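Local atomic coordinates of esterase LipW (Mycobacterium marinum, PDB entry 3QH4), a protein that probably hydrolyses ester substrates with strict selectivity, as an esterase of the alpha/beta hydrolase fold. Residues A[14-20]-A[284-288]; A[23-29]-A[212-218]; A[58-63]-A[75-80]; A[83-87]-A[153-157]. One frame throughout, in Å; residues are numbered along the deposited sequence.

In the fold
Contacts 1 and 2 lie on the same side of the chain's centre and tie the N-terminal segment to the 284-288 corner and the start of helix 216-227, beside the probable active site; they touch, Leu15 packing on Pro212 and His288 on Ala213 and Phe214. Contact 3 is the edge hairpin of the central sheet and contact 4 starts one of its inner strands; their centres are 12 Å apart, and they meet where Arg79 and Ile77 reach the 153-157 segment. Contact 4 is the most buried, a parallel pairing with a CH-pi contact over an aromatic face; contact 3 carries an ion pair on its flank. Contacts 1 and 2 have one backbone hydrogen bond each and combine arginine-acid pairs with apolar packing.

Contact 1: A[14-20]-A[284-288]; sequences RLDPLLR and PRACH
Asp16 meets Arg285 through the one backbone hydrogen bond of this contact, Asp16 N to Arg285 O at 3.0 Å and nearly straight (171°). Two CA-H...O contacts flank it: Arg285 CA lies 3.3 Å from Arg14 O, and Leu15 CA also approaches Arg285 O.

The charged side chains lie on the outer side. The Arg285 chain, bent at chi3 (77°), lays one face of its guanidinium over Asp16 CA, while its NH2 comes to 3.5 Å from Pro17 CD. The salt bridge from Asp16 OD2 to Arg285 NH1 is long, 3.9 Å, with the oxygen well out of the guanidinium plane, so it rests on charge alone. The other carboxylate oxygen, OD1, caps the helix 17-20 by accepting from Leu18 N through its anti lone pair. Arg20 reaches back to Leu15 O with NH2, and a water accepts a hydrogen bond from that NH2 and a weak one from Arg285 NH2, bridging the two like charges.

Apolar contacts fill the inner side. Leu19 CD2 packs on Ala286 CA and sits 3.9 Å from Cys287 SG; Leu15 CD2 lies 3.9 Å from Cys287 CB. Cys287 N is buried here without a partner.

His288, next in the chain, bonds Ser166 and Asp258 in what is probably the catalytic triad. The chemistry thus implies a greasy inner seam beside the histidine loop, and a charged outer side held loosely by charge and water.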
loop_
_atom_site.group_PDB
_atom_site.type_symbol
_atom_site.label_atom_id
_atom_site.label_comp_id
_atom_site.label_asym_id
_atom_site.label_seq_id
_atom_site.Cartn_x
_atom_site.Cartn_y
_atom_site.Cartn_z
ATOM N N ARG A 14 23.491 -6.862 -3.239
ATOM C CA ARG A 14 23.179 -5.438 -3.237
ATOM C C ARG A 14 22.292 -5.048 -2.063
ATOM O O ARG A 14 21.906 -3.888 -1.934
ATOM C CB ARG A 14 22.559 -5.039 -4.578
ATOM C CG ARG A 14 23.643 -5.106 -5.681
ATOM C CD ARG A 14 23.120 -4.909 -7.063
ATOM N NE ARG A 14 22.673 -3.541 -7.326
ATOM C CZ ARG A 14 21.970 -3.220 -8.415
ATOM N NH1 ARG A 14 21.650 -4.168 -9.321
ATOM N NH2 ARG A 14 21.570 -1.971 -8.593
ATOM N N LEU A 15 21.990 -6.015 -1.195
ATOM C CA LEU A 15 21.140 -5.754 -0.020
ATOM C C LEU A 15 22.006 -5.639 1.203
ATOM O O LEU A 15 23.053 -6.268 1.293
ATOM C CB LEU A 15 20.151 -6.912 0.203
ATOM C CG LEU A 15 19.216 -7.244 -0.969
ATOM C CD1 LEU A 15 18.288 -8.374 -0.630
ATOM C CD2 LEU A 15 18.416 -5.982 -1.332
ATOM N N ASP A 16 21.548 -4.834 2.165
ATOM C CA ASP A 16 22.169 -4.781 3.479
ATOM C C ASP A 16 22.270 -6.219 4.050
ATOM O O ASP A 16 21.312 -6.989 3.963
ATOM C CB ASP A 16 21.309 -3.913 4.417
ATOM C CG ASP A 16 22.001 -3.642 5.749
ATOM O OD1 ASP A 16 22.113 -4.571 6.564
ATOM O OD2 ASP A 16 22.452 -2.486 5.963
ATOM N N PRO A 17 23.413 -6.561 4.678
ATOM C CA PRO A 17 23.543 -7.924 5.226
ATOM C C PRO A 17 22.409 -8.315 6.190
ATOM O O PRO A 17 22.011 -9.467 6.219
ATOM C CB PRO A 17 24.889 -7.910 5.969
ATOM C CG PRO A 17 25.599 -6.673 5.542
ATOM C CD PRO A 17 24.663 -5.775 4.773
ATOM N N LEU A 18 21.859 -7.374 6.940
ATOM C CA LEU A 18 20.783 -7.732 7.880
ATOM C C LEU A 18 19.546 -8.149 7.104
ATOM O O LEU A 18 18.822 -9.088 7.476
ATOM C CB LEU A 18 20.440 -6.558 8.818
ATOM C CG LEU A 18 21.500 -6.100 9.818
ATOM C CD1 LEU A 18 21.099 -4.763 10.504
ATOM C CD2 LEU A 18 21.718 -7.186 10.871
ATOM N N LEU A 19 19.298 -7.451 6.008
ATOM C CA LEU A 19 18.161 -7.773 5.183
ATOM C C LEU A 19 18.414 -8.998 4.327
ATOM O O LEU A 19 17.528 -9.841 4.180
ATOM C CB LEU A 19 17.761 -6.554 4.332
ATOM C CG LEU A 19 16.530 -6.714 3.460
ATOM C CD1 LEU A 19 15.275 -6.934 4.293
ATOM C CD2 LEU A 19 16.427 -5.430 2.568
ATOM N N ARG A 20 19.640 -9.133 3.821
ATOM C CA ARG A 20 20.066 -10.309 3.074
ATOM C C ARG A 20 19.791 -11.609 3.826
ATOM O O ARG A 20 19.490 -12.620 3.202
ATOM C CB ARG A 20 21.559 -10.224 2.772
ATOM C CG ARG A 20 22.020 -11.132 1.628
ATOM C CD ARG A 20 23.551 -11.092 1.526
ATOM N NE ARG A 20 23.996 -9.723 1.365
ATOM C CZ ARG A 20 25.148 -9.227 1.820
ATOM N NH1 ARG A 20 26.011 -10.014 2.468
ATOM N NH2 ARG A 20 25.450 -7.940 1.607
ATOM N N PRO A 284 18.448 2.934 0.212
ATOM C CA PRO A 284 19.570 2.138 -0.352
ATOM C C PRO A 284 19.576 0.705 0.226
ATOM O O PRO A 284 19.103 0.494 1.347
ATOM C CB PRO A 284 20.809 2.941 0.102
ATOM C CG PRO A 284 20.400 3.555 1.428
ATOM C CD PRO A 284 18.896 3.875 1.257
ATOM N N ARG A 285 20.081 -0.250 -0.553
ATOM C CA ARG A 285 20.359 -1.628 -0.087
ATOM C C ARG A 285 19.111 -2.356 0.461
ATOM O O ARG A 285 19.208 -3.214 1.330
ATOM C CB ARG A 285 21.512 -1.627 0.923
ATOM C CG ARG A 285 22.711 -0.804 0.486
ATOM C CD ARG A 285 23.863 -0.928 1.487
ATOM N NE ARG A 285 24.563 -2.194 1.354
ATOM C CZ ARG A 285 25.315 -2.755 2.307
ATOM N NH1 ARG A 285 25.435 -2.200 3.517
ATOM N NH2 ARG A 285 25.939 -3.891 2.049
ATOM N N ALA A 286 17.945 -2.015 -0.096
ATOM C CA ALA A 286 16.663 -2.524 0.349
ATOM C C ALA A 286 15.828 -3.045 -0.836
ATOM O O ALA A 286 15.715 -2.383 -1.859
ATOM C CB ALA A 286 15.877 -1.405 1.105
ATOM N N CYS A 287 15.232 -4.222 -0.653
ATOM C CA CYS A 287 14.344 -4.862 -1.645
ATOM C C CYS A 287 12.898 -4.555 -1.356
ATOM O O CYS A 287 12.572 -3.995 -0.296
ATOM C CB CYS A 287 14.575 -6.392 -1.623
ATOM S SG CYS A 287 14.110 -7.183 -0.049
ATOM N N HIS A 288 11.999 -4.883 -2.289
ATOM C CA HIS A 288 10.574 -4.723 -2.001
ATOM C C HIS A 288 10.186 -5.445 -0.713
ATOM O O HIS A 288 10.595 -6.589 -0.479
ATOM C CB HIS A 288 9.754 -5.317 -3.142
ATOM C CG HIS A 288 8.353 -4.804 -3.189
ATOM N ND1 HIS A 288 8.053 -3.544 -3.647
ATOM C CD2 HIS A 288 7.170 -5.385 -2.869
ATOM C CE1 HIS A 288 6.741 -3.359 -3.611
ATOM N NE2 HIS A 288 6.181 -4.471 -3.158
HETATM O O HOH W 1 27.795 -6.102 2.068
#

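Contact 2: A[23-29]-A[212-218]; sequences ATARIDF and PAFDGEA
Ile27 and Phe29 press into the tight half of this contact. Ile27 CG2 touches Ala218 CB at 3.6 Å and also meets Phe214 CD1, while Phe29 CB closes on the same Ala218 methyl. The two phenylalanines form an edge-to-face (T-shaped) pair: the edge of Phe214, led by CE1, points at a face of Phe29, with centroids 5.3 Å apart and planes at 73°. At the other end Ala23 CB leans on Pro212 CG, and Ala213 N gives a 3.0 Å hydrogen bond to Ala25 O.

The polar flank is wetter. Arg26, bent at chi3 (72°), turns its guanidinium edge to two acids. NE binds Asp215 OD2 at 2.8 Å. NH2 reaches Glu217 OE1 at 3.1 Å from above the carboxylate plane, and a water links NH1 to OE1, both less certain because Glu217 has two conformers. Another water joins Ile27 N to Asp215 OD2, weakly. Asp215 OD1 accepts from Ala218 N, so one carboxylate serves both ion pair and N-cap.

The 23-29 loop runs between helices 17-20 and 31-56 and covers the start of helix 216-227. Ile37 and Ile34 of helix 31-56 touch Ile27 and Phe29 respectively, and Met222 of helix 216-227 packs on both aromatic rings.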
loop_
_atom_site.group_PDB
_atom_site.type_symbol
_atom_site.label_atom_id
_atom_site.label_comp_id
_atom_site.label_asym_id
_atom_site.label_seq_id
_atom_site.Cartn_x
_atom_site.Cartn_y
_atom_site.Cartn_z
ATOM N N ALA A 23 15.918 -12.156 3.283
ATOM C CA ALA A 23 15.393 -12.066 1.913
ATOM C C ALA A 23 16.000 -13.178 1.065
ATOM O O ALA A 23 16.795 -12.919 0.159
ATOM C CB ALA A 23 15.686 -10.687 1.333
ATOM N N THR A 24 15.628 -14.428 1.374
ATOM C CA THR A 24 16.347 -15.597 0.837
ATOM C C THR A 24 15.618 -16.333 -0.274
ATOM O O THR A 24 16.141 -17.315 -0.833
ATOM C CB THR A 24 16.631 -16.581 1.958
ATOM O OG1 THR A 24 15.385 -16.901 2.579
ATOM C CG2 THR A 24 17.561 -15.944 2.985
ATOM N N ALA A 25 14.421 -15.859 -0.612
ATOM C CA ALA A 25 13.630 -16.545 -1.653
ATOM C C ALA A 25 12.864 -15.594 -2.535
ATOM O O ALA A 25 12.349 -14.566 -2.076
ATOM C CB ALA A 25 12.664 -17.568 -1.021
ATOM N N ARG A 26 12.805 -15.953 -3.821
ATOM C CA ARG A 26 11.869 -15.317 -4.746
ATOM C C ARG A 26 10.450 -15.764 -4.418
ATOM O O ARG A 26 10.220 -16.863 -3.890
ATOM C CB ARG A 26 12.172 -15.715 -6.188
ATOM C CG ARG A 26 13.542 -15.240 -6.680
ATOM C CD ARG A 26 13.815 -15.785 -8.075
ATOM N NE ARG A 26 12.971 -15.112 -9.062
ATOM C CZ ARG A 26 12.805 -15.528 -10.317
ATOM N NH1 ARG A 26 13.373 -16.664 -10.726
ATOM N NH2 ARG A 26 12.067 -14.829 -11.165
ATOM N N ILE A 27 9.489 -14.902 -4.715
ATOM C CA ILE A 27 8.075 -15.299 -4.674
ATOM C C ILE A 27 7.742 -16.046 -5.956
ATOM O O ILE A 27 8.397 -15.864 -6.986
ATOM C CB ILE A 27 7.149 -14.054 -4.537
ATOM C CG1 ILE A 27 5.742 -14.442 -4.049
ATOM C CG2 ILE A 27 7.108 -13.220 -5.832
ATOM C CD1 ILE A 27 4.952 -13.224 -3.552
ATOM N N ASP A 28 6.706 -16.876 -5.886
ATOM C CA ASP A 28 6.139 -17.514 -7.066
ATOM C C ASP A 28 4.717 -16.951 -7.142
ATOM O O ASP A 28 3.925 -17.144 -6.234
ATOM C CB ASP A 28 6.149 -19.025 -6.835
ATOM C CG ASP A 28 5.479 -19.812 -7.944
ATOM O OD1 ASP A 28 4.787 -19.230 -8.807
ATOM O OD2 ASP A 28 5.653 -21.054 -7.933
ATOM N N PHE A 29 4.401 -16.243 -8.226
ATOM C CA PHE A 29 3.109 -15.544 -8.272
ATOM C C PHE A 29 2.144 -16.166 -9.266
ATOM O O PHE A 29 1.254 -15.495 -9.771
ATOM C CB PHE A 29 3.288 -14.036 -8.539
ATOM C CG PHE A 29 2.325 -13.165 -7.751
ATOM C CD1 PHE A 29 2.358 -13.170 -6.370
ATOM C CD2 PHE A 29 1.415 -12.325 -8.407
ATOM C CE1 PHE A 29 1.465 -12.369 -5.619
ATOM C CE2 PHE A 29 0.517 -11.507 -7.666
ATOM C CZ PHE A 29 0.574 -11.534 -6.275
ATOM N N PRO A 212 14.788 -11.251 -4.489
ATOM C CA PRO A 212 13.960 -11.871 -3.458
ATOM C C PRO A 212 12.705 -11.039 -3.134
ATOM O O PRO A 212 12.653 -9.852 -3.459
ATOM C CB PRO A 212 14.884 -11.905 -2.243
ATOM C CG PRO A 212 15.809 -10.713 -2.429
ATOM C CD PRO A 212 15.962 -10.541 -3.938
ATOM N N ALA A 213 11.717 -11.699 -2.526
ATOM C CA ALA A 213 10.481 -11.090 -1.972
ATOM C C ALA A 213 9.453 -10.694 -3.029
ATOM O O ALA A 213 8.303 -11.137 -2.972
ATOM C CB ALA A 213 10.795 -9.930 -0.993
ATOM N N PHE A 214 9.875 -9.886 -3.998
ATOM C CA PHE A 214 9.068 -9.630 -5.186
ATOM C C PHE A 214 10.013 -9.282 -6.312
ATOM O O PHE A 214 11.106 -8.744 -6.088
ATOM C CB PHE A 214 8.054 -8.490 -4.988
ATOM C CG PHE A 214 6.740 -8.741 -5.712
ATOM C CD1 PHE A 214 5.773 -9.581 -5.143
ATOM C CD2 PHE A 214 6.498 -8.161 -6.955
ATOM C CE1 PHE A 214 4.550 -9.834 -5.823
ATOM C CE2 PHE A 214 5.294 -8.385 -7.647
ATOM C CZ PHE A 214 4.329 -9.229 -7.098
ATOM N N ASP A 215 9.591 -9.578 -7.537
ATOM C CA ASP A 215 10.475 -9.391 -8.672
ATOM C C ASP A 215 9.679 -9.066 -9.909
ATOM O O ASP A 215 8.430 -8.989 -9.864
ATOM C CB ASP A 215 11.433 -10.610 -8.846
ATOM C CG ASP A 215 10.703 -11.909 -9.173
ATOM O OD1 ASP A 215 9.751 -11.856 -9.981
ATOM O OD2 ASP A 215 11.104 -13.008 -8.680
ATOM N N GLY A 216 10.411 -8.822 -11.003
ATOM C CA GLY A 216 9.825 -8.365 -12.253
ATOM C C GLY A 216 8.959 -9.428 -12.925
ATOM O O GLY A 216 7.964 -9.112 -13.622
ATOM N N GLU A 217 9.352 -10.684 -12.760
ATOM C CA GLU A 217 8.534 -11.755 -13.322
ATOM C C GLU A 217 7.195 -11.861 -12.597
ATOM O O GLU A 217 6.138 -11.969 -13.250
ATOM C CB GLU A 217 9.310 -13.062 -13.365
ATOM C CG GLU A 217 10.464 -12.917 -14.322
ATOM C CD GLU A 217 11.314 -14.156 -14.469
ATOM O OE1 GLU A 217 10.899 -15.255 -14.038
ATOM O OE2 GLU A 217 12.415 -14.012 -15.040
ATOM N N ALA A 218 7.219 -11.796 -11.271
ATOM C CA ALA A 218 5.976 -11.747 -10.502
ATOM C C ALA A 218 5.135 -10.520 -10.866
ATOM O O ALA A 218 3.917 -10.595 -10.878
ATOM C CB ALA A 218 6.266 -11.762 -8.990
HETATM O O HOH W 2 12.000 -17.718 -13.398
HETATM O O HOH W 3 10.618 -12.501 -6.015
HETATM O O HOH W 4 8.681 -14.697 -9.447
#

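Contact 3: A[58-63]-A[75-80]; sequences VAVADD and VRIYRA
Arg76 and Asp62 form an ion pair on one flank of an antiparallel hairpin, at a non-hydrogen-bonded position of the two strands. The Arg76 side chain leaves the backbone with CG anti to N (chi1 -180°), and already at CB it is near Asp62 OD1. CG and CD then pass Val60 CG1, each at 3.6 Å, so the aliphatic stem rests on a valine of the partner strand. A bend at chi3 turns the tip along the carboxylate: NE binds Asp62 OD1 at 2.7 Å and NH2 binds OD2 at 3.0 Å. Both oxygens offer their syn lone pairs and the two flat groups are only 4° from coplanar, a side-on, two-pronged grip that fixes the rotation of both. NH1 goes to a second acid, Asp102.

Beside this pair Val60 CG2 packs 3.8 Å from Tyr78 CD2; the tyrosine hydroxyl bonds His105. Beneath the side chains runs the ladder. Ala61 and Ile77 exchange two hydrogen bonds, Ala61 N to Ile77 O and Ile77 N to Ala61 O, and Asp63 and Val75 do the same with nearly straight bonds of 173°. At Ala59 and Arg79 one of the two, Ala59 N to Arg79 O, is weak. On the face of Ala61 and Ile77, Asp63 CB approaches Val75 CG2.

Strand 59-66 is the outermost of the sheet, and strand 72-79 bonds onward to strand 118-122. The chemistry implies an edge hairpin held by its backbone ladder, with an arginine shared by two acids; the pairing would favour an ionised Asp62 and holds the guanidinium coplanar with its carboxylate.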
loop_
_atom_site.group_PDB
_atom_site.type_symbol
_atom_site.label_atom_id
_atom_site.label_comp_id
_atom_site.label_asym_id
_atom_site.label_seq_id
_atom_site.Cartn_x
_atom_site.Cartn_y
_atom_site.Cartn_z
ATOM N N VAL A 58 -2.093 1.383 20.538
ATOM C CA VAL A 58 -3.032 2.048 19.629
ATOM C C VAL A 58 -4.349 1.260 19.677
ATOM O O VAL A 58 -4.326 0.037 19.522
ATOM C CB VAL A 58 -2.496 2.040 18.185
ATOM C CG1 VAL A 58 -3.578 2.516 17.173
ATOM C CG2 VAL A 58 -1.183 2.892 18.062
ATOM N N ALA A 59 -5.475 1.933 19.925
ATOM C CA ALA A 59 -6.765 1.212 19.985
ATOM C C ALA A 59 -7.098 0.658 18.601
ATOM O O ALA A 59 -6.918 1.336 17.585
ATOM C CB ALA A 59 -7.859 2.113 20.483
ATOM N N VAL A 60 -7.538 -0.595 18.572
ATOM C CA VAL A 60 -7.847 -1.295 17.321
ATOM C C VAL A 60 -9.234 -1.908 17.435
ATOM O O VAL A 60 -9.551 -2.561 18.453
ATOM C CB VAL A 60 -6.847 -2.438 17.052
ATOM C CG1 VAL A 60 -7.303 -3.292 15.834
ATOM C CG2 VAL A 60 -5.415 -1.891 16.849
ATOM N N ALA A 61 -10.051 -1.745 16.391
ATOM C CA ALA A 61 -11.378 -2.377 16.345
ATOM C C ALA A 61 -11.681 -2.847 14.926
ATOM O O ALA A 61 -11.495 -2.087 13.995
ATOM C CB ALA A 61 -12.458 -1.393 16.815
ATOM N N ASP A 62 -12.131 -4.092 14.771
ATOM C CA ASP A 62 -12.566 -4.590 13.461
ATOM C C ASP A 62 -14.027 -4.269 13.284
ATOM O O ASP A 62 -14.815 -4.451 14.226
ATOM C CB ASP A 62 -12.340 -6.103 13.311
ATOM C CG ASP A 62 -10.889 -6.438 13.093
ATOM O OD1 ASP A 62 -10.108 -5.495 13.158
ATOM O OD2 ASP A 62 -10.519 -7.621 12.888
ATOM N N ASP A 63 -14.377 -3.818 12.080
ATOM C CA ASP A 63 -15.755 -3.462 11.719
ATOM C C ASP A 63 -16.037 -3.886 10.267
ATOM O O ASP A 63 -15.205 -4.540 9.633
ATOM C CB ASP A 63 -15.983 -1.970 11.886
ATOM C CG ASP A 63 -17.454 -1.606 12.146
ATOM O OD1 ASP A 63 -18.364 -2.449 11.959
ATOM O OD2 ASP A 63 -17.679 -0.440 12.506
ATOM N N VAL A 75 -13.215 -3.874 7.670
ATOM C CA VAL A 75 -12.214 -2.845 7.911
ATOM C C VAL A 75 -11.597 -3.068 9.277
ATOM O O VAL A 75 -12.199 -3.705 10.160
ATOM C CB VAL A 75 -12.785 -1.401 7.809
ATOM C CG1 VAL A 75 -13.192 -1.058 6.349
ATOM C CG2 VAL A 75 -13.957 -1.188 8.797
ATOM N N ARG A 76 -10.376 -2.572 9.441
ATOM C CA ARG A 76 -9.766 -2.494 10.768
ATOM C C ARG A 76 -9.501 -1.029 11.067
ATOM O O ARG A 76 -8.879 -0.324 10.276
ATOM C CB ARG A 76 -8.475 -3.314 10.844
ATOM C CG ARG A 76 -7.818 -3.254 12.249
ATOM C CD ARG A 76 -6.833 -4.396 12.451
ATOM N NE ARG A 76 -7.503 -5.703 12.430
ATOM C CZ ARG A 76 -6.885 -6.866 12.256
ATOM N NH1 ARG A 76 -5.560 -6.924 12.070
ATOM N NH2 ARG A 76 -7.611 -7.994 12.275
ATOM N N ILE A 77 -9.977 -0.578 12.219
ATOM C CA ILE A 77 -9.848 0.830 12.555
ATOM C C ILE A 77 -8.831 0.989 13.680
ATOM O O ILE A 77 -8.976 0.371 14.749
ATOM C CB ILE A 77 -11.206 1.451 12.938
ATOM C CG1 ILE A 77 -12.242 1.164 11.843
ATOM C CG2 ILE A 77 -11.074 2.980 13.137
ATOM C CD1 ILE A 77 -13.669 1.543 12.230
ATOM N N TYR A 78 -7.837 1.841 13.426
ATOM C CA TYR A 78 -6.765 2.126 14.383
ATOM C C TYR A 78 -6.956 3.542 14.872
ATOM O O TYR A 78 -7.153 4.444 14.064
ATOM C CB TYR A 78 -5.398 2.009 13.682
ATOM C CG TYR A 78 -5.119 0.673 13.037
ATOM C CD1 TYR A 78 -5.696 0.333 11.807
ATOM C CD2 TYR A 78 -4.243 -0.229 13.633
ATOM C CE1 TYR A 78 -5.417 -0.878 11.208
ATOM C CE2 TYR A 78 -3.945 -1.441 13.051
ATOM C CZ TYR A 78 -4.540 -1.757 11.834
ATOM O OH TYR A 78 -4.241 -2.945 11.258
ATOM N N ARG A 79 -6.961 3.758 16.197
ATOM C CA ARG A 79 -7.149 5.117 16.690
ATOM C C ARG A 79 -6.005 5.469 17.657
ATOM O O ARG A 79 -5.812 4.808 18.697
ATOM C CB ARG A 79 -8.527 5.306 17.337
ATOM C CG ARG A 79 -9.725 5.091 16.379
ATOM C CD ARG A 79 -11.010 5.228 17.145
ATOM N NE ARG A 79 -12.196 5.379 16.313
ATOM C CZ ARG A 79 -12.996 4.375 15.963
ATOM N NH1 ARG A 79 -12.716 3.128 16.341
ATOM N NH2 ARG A 79 -14.075 4.615 15.214
ATOM N N ALA A 80 -5.247 6.501 17.312
ATOM C CA ALA A 80 -4.152 6.982 18.156
ATOM C C ALA A 80 -4.189 8.503 18.337
ATOM O O ALA A 80 -3.123 9.178 18.434
ATOM C CB ALA A 80 -2.822 6.548 17.594
#

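Contact 4: A[83-87]-A[153-157]; sequences TPAPV and LGFDA
Val87 lies over the ring face of Phe155 at the heart of this contact. Its CG2 sits 3.9 Å from the ring centroid and only 6° off the normal, a CH-pi contact on one face; the CB of Leu153, from the preceding helix, covers the opposite face. Val87 holds CG2 anti to its backbone N, which sets that methyl above the ring and turns CG1 to Phe155 CB, 3.9 Å away.

Backbone bonds join the strands in parallel, with Ala85 bridging Phe155. Ala85 N donates to Gly154 O at 2.9 Å, and Asp156 N to Ala85 O at 2.7 Å, both nearly straight. CA-H...O contacts accompany them, Phe155 CA lying 3.2 Å from Ala85 O.

Close packing completes the pairing at the outer end. Gly154, with positive phi in a Schellman motif, ends the helix; its CA lies 3.6 Å from Thr83 CG2, close against the methyl. Pro84, after a cis peptide, lays CB near Phe155 O. Asp156 turns its carboxylate to Arg159.

Strand 85-91 lies between 118-122 and 160-165 in the central sheet, and short strand 155-156 pairs with its beginning. Phe155 also packs on Val120 of strand 118-122, Val146 of helix 134-148 and Ile77 of strand 72-79.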
loop_
_atom_site.group_PDB
_atom_site.type_symbol
_atom_site.label_atom_id
_atom_site.label_comp_id
_atom_site.label_asym_id
_atom_site.label_seq_id
_atom_site.Cartn_x
_atom_site.Cartn_y
_atom_site.Cartn_z
ATOM N N THR A 83 -10.842 12.212 19.466
ATOM C CA THR A 83 -11.889 12.643 18.551
ATOM C C THR A 83 -11.942 14.177 18.516
ATOM O O THR A 83 -11.691 14.830 19.537
ATOM C CB THR A 83 -13.280 12.078 18.969
ATOM O OG1 THR A 83 -13.539 12.444 20.328
ATOM C CG2 THR A 83 -13.309 10.557 18.885
ATOM N N PRO A 84 -12.200 14.768 17.335
ATOM C CA PRO A 84 -12.274 14.133 16.014
ATOM C C PRO A 84 -10.865 14.034 15.432
ATOM O O PRO A 84 -10.142 15.032 15.370
ATOM C CB PRO A 84 -13.133 15.115 15.187
ATOM C CG PRO A 84 -13.521 16.223 16.113
ATOM C CD PRO A 84 -12.518 16.198 17.241
ATOM N N ALA A 85 -10.481 12.824 15.051
ATOM C CA ALA A 85 -9.125 12.520 14.650
ATOM C C ALA A 85 -8.987 12.659 13.127
ATOM O O ALA A 85 -9.906 12.261 12.380
ATOM C CB ALA A 85 -8.795 11.097 15.087
ATOM N N PRO A 86 -7.856 13.217 12.654
ATOM C CA PRO A 86 -7.573 13.129 11.213
ATOM C C PRO A 86 -7.485 11.647 10.854
ATOM O O PRO A 86 -7.175 10.835 11.709
ATOM C CB PRO A 86 -6.213 13.810 11.072
ATOM C CG PRO A 86 -5.591 13.742 12.420
ATOM C CD PRO A 86 -6.701 13.738 13.419
ATOM N N VAL A 87 -7.780 11.293 9.607
ATOM C CA VAL A 87 -7.975 9.866 9.314
ATOM C C VAL A 87 -7.347 9.500 7.981
ATOM O O VAL A 87 -7.406 10.288 7.023
ATOM C CB VAL A 87 -9.501 9.496 9.341
ATOM C CG1 VAL A 87 -10.318 10.339 8.352
ATOM C CG2 VAL A 87 -9.720 7.981 9.071
ATOM N N LEU A 153 -18.069 8.058 13.992
ATOM C CA LEU A 153 -16.800 7.311 14.090
ATOM C C LEU A 153 -15.656 8.081 14.771
ATOM O O LEU A 153 -14.637 7.486 15.151
ATOM C CB LEU A 153 -16.374 6.812 12.700
ATOM C CG LEU A 153 -17.296 5.802 12.015
ATOM C CD1 LEU A 153 -16.868 5.621 10.561
ATOM C CD2 LEU A 153 -17.337 4.463 12.754
ATOM N N GLY A 154 -15.822 9.391 14.956
ATOM C CA GLY A 154 -14.795 10.204 15.621
ATOM C C GLY A 154 -13.668 10.673 14.707
ATOM O O GLY A 154 -12.529 10.835 15.154
ATOM N N PHE A 155 -13.993 10.890 13.426
ATOM C CA PHE A 155 -13.018 11.380 12.445
ATOM C C PHE A 155 -13.261 12.825 12.032
ATOM O O PHE A 155 -14.398 13.294 12.013
ATOM C CB PHE A 155 -13.069 10.531 11.166
ATOM C CG PHE A 155 -12.900 9.054 11.389
ATOM C CD1 PHE A 155 -12.128 8.567 12.437
ATOM C CD2 PHE A 155 -13.510 8.131 10.521
ATOM C CE1 PHE A 155 -11.976 7.182 12.634
ATOM C CE2 PHE A 155 -13.375 6.757 10.714
ATOM C CZ PHE A 155 -12.604 6.278 11.760
ATOM N N ASP A 156 -12.192 13.518 11.687
ATOM C CA ASP A 156 -12.269 14.813 11.023
ATOM C C ASP A 156 -12.183 14.615 9.499
ATOM O O ASP A 156 -11.099 14.429 8.932
ATOM C CB ASP A 156 -11.144 15.728 11.523
ATOM C CG ASP A 156 -11.219 17.140 10.932
ATOM O OD1 ASP A 156 -12.153 17.420 10.134
ATOM O OD2 ASP A 156 -10.354 17.971 11.277
ATOM N N ALA A 157 -13.330 14.673 8.828
ATOM C CA ALA A 157 -13.375 14.484 7.367
ATOM C C ALA A 157 -12.651 15.567 6.578
ATOM O O ALA A 157 -12.314 15.350 5.403
ATOM C CB ALA A 157 -14.829 14.351 6.895
#